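Adenosine monophosphate-protein transferase FICD homolog (Caenorhabditis elegans, PDB 5JJ6) is a Fic-domain protein of the FICD family, largely helical and present here as a two-chain assembly. Local coordinates at residues E148-L161 with K170-D182. Residues are numbered along the deposited sequence; the frame is centred on the assembly and turned at random.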
loop_
_atom_site.group_PDB
_atom_site.type_symbol
_atom_site.label_atom_id
_atom_site.label_comp_id
_atom_site.label_asym_id
_atom_site.label_seq_id
_atom_site.Cartn_x
_atom_site.Cartn_y
_atom_site.Cartn_z
ATOM N N GLU B 148 -8.203 -10.164 -13.351
ATOM C CA GLU B 148 -8.422 -8.730 -13.255
ATOM C C GLU B 148 -7.548 -7.981 -14.273
ATOM O O GLU B 148 -7.737 -6.788 -14.514
ATOM C CB GLU B 148 -8.165 -8.275 -11.806
ATOM C CG GLU B 148 -7.753 -6.828 -11.589
ATOM C CD GLU B 148 -6.235 -6.650 -11.609
ATOM O OE1 GLU B 148 -5.523 -7.383 -10.858
ATOM O OE2 GLU B 148 -5.756 -5.788 -12.392
ATOM N N GLY B 149 -6.624 -8.699 -14.906
ATOM C CA GLY B 149 -5.816 -8.134 -15.973
ATOM C C GLY B 149 -4.306 -8.106 -15.786
ATOM O O GLY B 149 -3.563 -7.767 -16.720
ATOM N N ASN B 150 -3.855 -8.526 -14.604
ATOM C CA ASN B 150 -2.428 -8.608 -14.268
ATOM C C ASN B 150 -1.678 -9.496 -15.252
ATOM O O ASN B 150 -2.123 -10.609 -15.552
ATOM C CB ASN B 150 -2.266 -9.160 -12.846
ATOM C CG ASN B 150 -0.891 -8.927 -12.266
ATOM O OD1 ASN B 150 0.126 -9.198 -12.899
ATOM N ND2 ASN B 150 -0.856 -8.438 -11.031
ATOM N N THR B 151 -0.544 -9.010 -15.760
ATOM C CA THR B 151 0.200 -9.762 -16.777
ATOM C C THR B 151 1.338 -10.625 -16.225
ATOM O O THR B 151 2.047 -11.250 -16.998
ATOM C CB THR B 151 0.780 -8.839 -17.856
ATOM O OG1 THR B 151 1.883 -8.117 -17.315
ATOM C CG2 THR B 151 -0.262 -7.849 -18.339
ATOM N N LEU B 152 1.515 -10.691 -14.910
ATOM C CA LEU B 152 2.505 -11.616 -14.369
ATOM C C LEU B 152 2.142 -13.062 -14.706
ATOM O O LEU B 152 0.970 -13.434 -14.775
ATOM C CB LEU B 152 2.655 -11.434 -12.854
ATOM C CG LEU B 152 3.497 -10.178 -12.526
ATOM C CD1 LEU B 152 3.518 -9.797 -11.042
ATOM C CD2 LEU B 152 4.919 -10.329 -13.069
ATOM N N SER B 153 3.152 -13.882 -14.914
ATOM C CA SER B 153 2.940 -15.279 -15.224
ATOM C C SER B 153 2.763 -16.084 -13.962
ATOM O O SER B 153 3.022 -15.588 -12.858
ATOM C CB SER B 153 4.141 -15.842 -15.982
ATOM O OG SER B 153 4.706 -14.861 -16.829
ATOM N N LEU B 154 2.340 -17.337 -14.132
ATOM C CA LEU B 154 2.281 -18.270 -13.019
ATOM C C LEU B 154 3.697 -18.450 -12.464
ATOM O O LEU B 154 3.896 -18.457 -11.258
ATOM C CB LEU B 154 1.692 -19.620 -13.450
ATOM C CG LEU B 154 1.700 -20.709 -12.369
ATOM C CD1 LEU B 154 1.004 -20.243 -11.093
ATOM C CD2 LEU B 154 1.099 -22.002 -12.865
ATOM N N GLY B 155 4.680 -18.589 -13.354
ATOM C CA GLY B 155 6.058 -18.794 -12.926
ATOM C C GLY B 155 6.624 -17.571 -12.231
ATOM O O GLY B 155 7.327 -17.677 -11.223
ATOM N N GLN B 156 6.286 -16.399 -12.762
ATOM C CA GLN B 156 6.704 -15.141 -12.172
ATOM C C GLN B 156 6.000 -14.946 -10.825
ATOM O O GLN B 156 6.593 -14.465 -9.855
ATOM C CB GLN B 156 6.404 -13.986 -13.136
ATOM C CG GLN B 156 7.228 -14.025 -14.421
ATOM C CD GLN B 156 6.765 -13.028 -15.482
ATOM O OE1 GLN B 156 5.618 -12.607 -15.488
ATOM N NE2 GLN B 156 7.664 -12.658 -16.390
ATOM N N THR B 157 4.735 -15.346 -10.759
ATOM C CA THR B 157 3.978 -15.208 -9.526
ATOM C C THR B 157 4.561 -16.096 -8.454
ATOM O O THR B 157 4.740 -15.681 -7.301
ATOM C CB THR B 157 2.495 -15.517 -9.742
ATOM O OG1 THR B 157 1.960 -14.548 -10.645
ATOM C CG2 THR B 157 1.735 -15.421 -8.444
ATOM N N ARG B 158 4.855 -17.326 -8.842
ATOM C CA ARG B 158 5.455 -18.277 -7.933
ATOM C C ARG B 158 6.795 -17.737 -7.456
ATOM O O ARG B 158 7.064 -17.717 -6.264
ATOM C CB ARG B 158 5.635 -19.631 -8.601
ATOM C CG ARG B 158 6.243 -20.669 -7.693
ATOM C CD ARG B 158 6.737 -21.839 -8.505
ATOM N NE ARG B 158 5.849 -22.989 -8.435
ATOM C CZ ARG B 158 5.988 -23.962 -7.542
ATOM N NH1 ARG B 158 6.967 -23.891 -6.650
ATOM N NH2 ARG B 158 5.147 -24.989 -7.529
ATOM N N ALA B 159 7.617 -17.264 -8.390
ATOM C CA ALA B 159 8.935 -16.730 -8.047
ATOM C C ALA B 159 8.844 -15.594 -7.031
ATOM O O ALA B 159 9.628 -15.535 -6.093
ATOM C CB ALA B 159 9.642 -16.259 -9.287
ATOM N N ILE B 160 7.899 -14.685 -7.231
ATOM C CA ILE B 160 7.682 -13.589 -6.296
ATOM C C ILE B 160 7.240 -14.081 -4.916
ATOM O O ILE B 160 7.722 -13.611 -3.899
ATOM C CB ILE B 160 6.618 -12.615 -6.830
ATOM C CG1 ILE B 160 7.126 -11.890 -8.073
ATOM C CG2 ILE B 160 6.207 -11.597 -5.769
ATOM C CD1 ILE B 160 6.058 -11.023 -8.712
ATOM N N LEU B 161 6.271 -14.984 -4.869
ATOM C CA LEU B 161 5.728 -15.382 -3.571
ATOM C C LEU B 161 6.587 -16.395 -2.784
ATOM O O LEU B 161 6.723 -16.295 -1.570
ATOM C CB LEU B 161 4.309 -15.942 -3.761
ATOM C CG LEU B 161 3.226 -14.947 -4.206
ATOM C CD1 LEU B 161 1.848 -15.601 -4.308
ATOM C CD2 LEU B 161 3.163 -13.739 -3.283
ATOM N N LYS B 170 9.211 -5.159 -15.270
ATOM C CA LYS B 170 7.789 -5.428 -15.165
ATOM C C LYS B 170 7.175 -4.463 -14.126
ATOM O O LYS B 170 7.876 -3.922 -13.267
ATOM C CB LYS B 170 7.557 -6.894 -14.825
ATOM C CG LYS B 170 6.386 -7.483 -15.554
ATOM C CD LYS B 170 6.679 -8.821 -16.195
ATOM C CE LYS B 170 5.352 -9.447 -16.648
ATOM N NZ LYS B 170 4.500 -8.584 -17.534
ATOM N N SER B 171 5.880 -4.206 -14.247
ATOM C CA SER B 171 5.183 -3.283 -13.357
ATOM C C SER B 171 5.298 -3.578 -11.859
ATOM O O SER B 171 5.015 -4.691 -11.399
ATOM C CB SER B 171 3.708 -3.296 -13.758
ATOM O OG SER B 171 2.862 -2.830 -12.727
ATOM N N ILE B 172 5.664 -2.546 -11.101
ATOM C CA ILE B 172 5.715 -2.615 -9.638
ATOM C C ILE B 172 4.334 -2.873 -9.036
ATOM O O ILE B 172 4.178 -3.602 -8.033
ATOM C CB ILE B 172 6.297 -1.309 -9.058
ATOM C CG1 ILE B 172 7.678 -1.048 -9.661
ATOM C CG2 ILE B 172 6.369 -1.364 -7.555
ATOM C CD1 ILE B 172 8.192 0.368 -9.452
ATOM N N ARG B 173 3.333 -2.277 -9.645
ATOM C CA ARG B 173 1.975 -2.413 -9.211
ATOM C C ARG B 173 1.530 -3.835 -9.293
ATOM O O ARG B 173 0.855 -4.290 -8.439
ATOM C CB ARG B 173 1.096 -1.534 -10.069
ATOM C CG ARG B 173 -0.333 -1.374 -9.619
ATOM C CD ARG B 173 -1.167 -0.863 -10.761
ATOM N NE ARG B 173 -1.492 -1.917 -11.708
ATOM C CZ ARG B 173 -1.005 -2.025 -12.929
ATOM N NH1 ARG B 173 -0.156 -1.145 -13.401
ATOM N NH2 ARG B 173 -1.379 -3.023 -13.681
ATOM N N GLU B 174 1.904 -4.546 -10.328
ATOM C CA GLU B 174 1.531 -5.956 -10.463
ATOM C C GLU B 174 2.171 -6.822 -9.361
ATOM O O GLU B 174 1.512 -7.724 -8.798
ATOM C CB GLU B 174 1.914 -6.493 -11.842
ATOM C CG GLU B 174 1.301 -5.744 -13.006
ATOM C CD GLU B 174 1.633 -6.383 -14.349
ATOM O OE1 GLU B 174 2.828 -6.310 -14.763
ATOM O OE2 GLU B 174 0.698 -6.931 -14.997
ATOM N N HIS B 175 3.457 -6.586 -9.085
ATOM C CA HIS B 175 4.098 -7.214 -7.934
ATOM C C HIS B 175 3.276 -6.994 -6.666
ATOM O O HIS B 175 2.882 -7.952 -5.980
ATOM C CB HIS B 175 5.515 -6.673 -7.724
ATOM C CG HIS B 175 6.487 -7.101 -8.770
ATOM N ND1 HIS B 175 6.495 -6.574 -10.047
ATOM C CD2 HIS B 175 7.486 -8.013 -8.737
ATOM C CE1 HIS B 175 7.455 -7.142 -10.751
ATOM N NE2 HIS B 175 8.072 -8.022 -9.980
ATOM N N ASN B 176 2.988 -5.729 -6.380
ATOM C CA ASN B 176 2.250 -5.397 -5.170
ATOM C C ASN B 176 0.864 -6.046 -5.091
ATOM O O ASN B 176 0.395 -6.370 -3.989
ATOM C CB ASN B 176 2.108 -3.890 -5.043
ATOM C CG ASN B 176 3.315 -3.255 -4.416
ATOM O OD1 ASN B 176 4.139 -3.942 -3.795
ATOM N ND2 ASN B 176 3.433 -1.936 -4.562
ATOM N N GLU B 177 0.216 -6.228 -6.244
ATOM C CA GLU B 177 -1.060 -6.936 -6.318
ATOM C C GLU B 177 -0.901 -8.404 -5.964
ATOM O O GLU B 177 -1.686 -8.951 -5.186
ATOM C CB GLU B 177 -1.663 -6.790 -7.710
ATOM C CG GLU B 177 -2.371 -5.460 -7.923
ATOM C CD GLU B 177 -2.772 -5.209 -9.380
ATOM O OE1 GLU B 177 -2.639 -6.130 -10.230
ATOM O OE2 GLU B 177 -3.240 -4.080 -9.669
ATOM N N VAL B 178 0.129 -9.036 -6.515
ATOM C CA VAL B 178 0.403 -10.429 -6.192
ATOM C C VAL B 178 0.614 -10.593 -4.686
ATOM O O VAL B 178 -0.057 -11.409 -4.025
ATOM C CB VAL B 178 1.631 -10.937 -6.980
ATOM C CG1 VAL B 178 2.132 -12.255 -6.444
ATOM C CG2 VAL B 178 1.274 -11.078 -8.447
ATOM N N ILE B 179 1.527 -9.789 -4.146
ATOM C CA ILE B 179 1.850 -9.839 -2.721
ATOM C C ILE B 179 0.633 -9.595 -1.826
ATOM O O ILE B 179 0.371 -10.365 -0.889
ATOM C CB ILE B 179 2.984 -8.845 -2.387
ATOM C CG1 ILE B 179 4.297 -9.350 -3.007
ATOM C CG2 ILE B 179 3.177 -8.739 -0.895
ATOM C CD1 ILE B 179 5.227 -8.261 -3.511
ATOM N N GLY B 180 -0.103 -8.530 -2.122
ATOM C CA GLY B 180 -1.339 -8.222 -1.418
ATOM C C GLY B 180 -2.351 -9.356 -1.426
ATOM O O GLY B 180 -2.906 -9.691 -0.379
ATOM N N MET B 181 -2.605 -9.947 -2.593
ATOM C CA MET B 181 -3.559 -11.047 -2.662
ATOM C C MET B 181 -3.118 -12.207 -1.792
ATOM O O MET B 181 -3.917 -12.765 -1.041
ATOM C CB MET B 181 -3.750 -11.547 -4.090
ATOM C CG MET B 181 -5.121 -11.246 -4.699
ATOM S SD MET B 181 -6.607 -11.758 -3.772
ATOM C CE MET B 181 -6.138 -13.402 -3.265
ATOM N N ASP B 182 -1.838 -12.558 -1.884
ATOM C CA ASP B 182 -1.288 -13.633 -1.067
ATOM C C ASP B 182 -1.547 -13.343 0.418
ATOM O O ASP B 182 -1.943 -14.230 1.176
ATOM C CB ASP B 182 0.207 -13.790 -1.359
ATOM C CG ASP B 182 0.869 -14.882 -0.533
ATOM O OD1 ASP B 182 0.550 -16.071 -0.762
ATOM O OD2 ASP B 182 1.709 -14.553 0.335
#
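Helices 154-161 and 172-182 cross at -66° with axes 10.1 Å apart at closest approach, and the loop 149-153 runs past the first turns of the second helix. E174 OE2 accepts from T151 N, nearly along the C-O axis, and on its syn lone pair from T151 OG1 at 2.9 Å. T151 OG1 bridges lysine and carboxylate, accepting from K170 NZ at 2.7 Å and donating to E174 OE2. A chi1 of -164° swings the N150 amide toward E174 and E177. ND2 makes weak bonds to E177 OE1 and E174 O, while N150 OD1 accepts from L152 N at 2.9 Å in an Asx turn.

E148 followed by G149 is consistent with the end of the (S/T)xxxE(G/N) inhibitory helix motif of Fic proteins. E148 OE1 and E177 OE1 lie 3.2 Å apart as two acceptors, not hydrogen-bonded, with carboxylate planes 89° apart. E148 OE1 also makes a long, weak ion pair with R286, by sequence the arginine of the HPFxDGNGR Fic motif, which E177 touches. A Schellman motif at G149 ends the preceding helix 127-148, and S171, at the N-cap of helix 172-182, accepts from E174 N with its OG.

V178 fills the crossing: CG2 meets L152 CD1 at 3.7 Å, and CG1 packs against T157, I160 and L161. L152 CD1 lies over one face of the H175 ring, and I160 CD1 approaches it obliquely. H175 ND1 donates to S171 O at 2.8 Å and NE2 bonds to I167 N, fixing the ring's rotation. N176 ND2 donates to N176 OD1 of the second subunit.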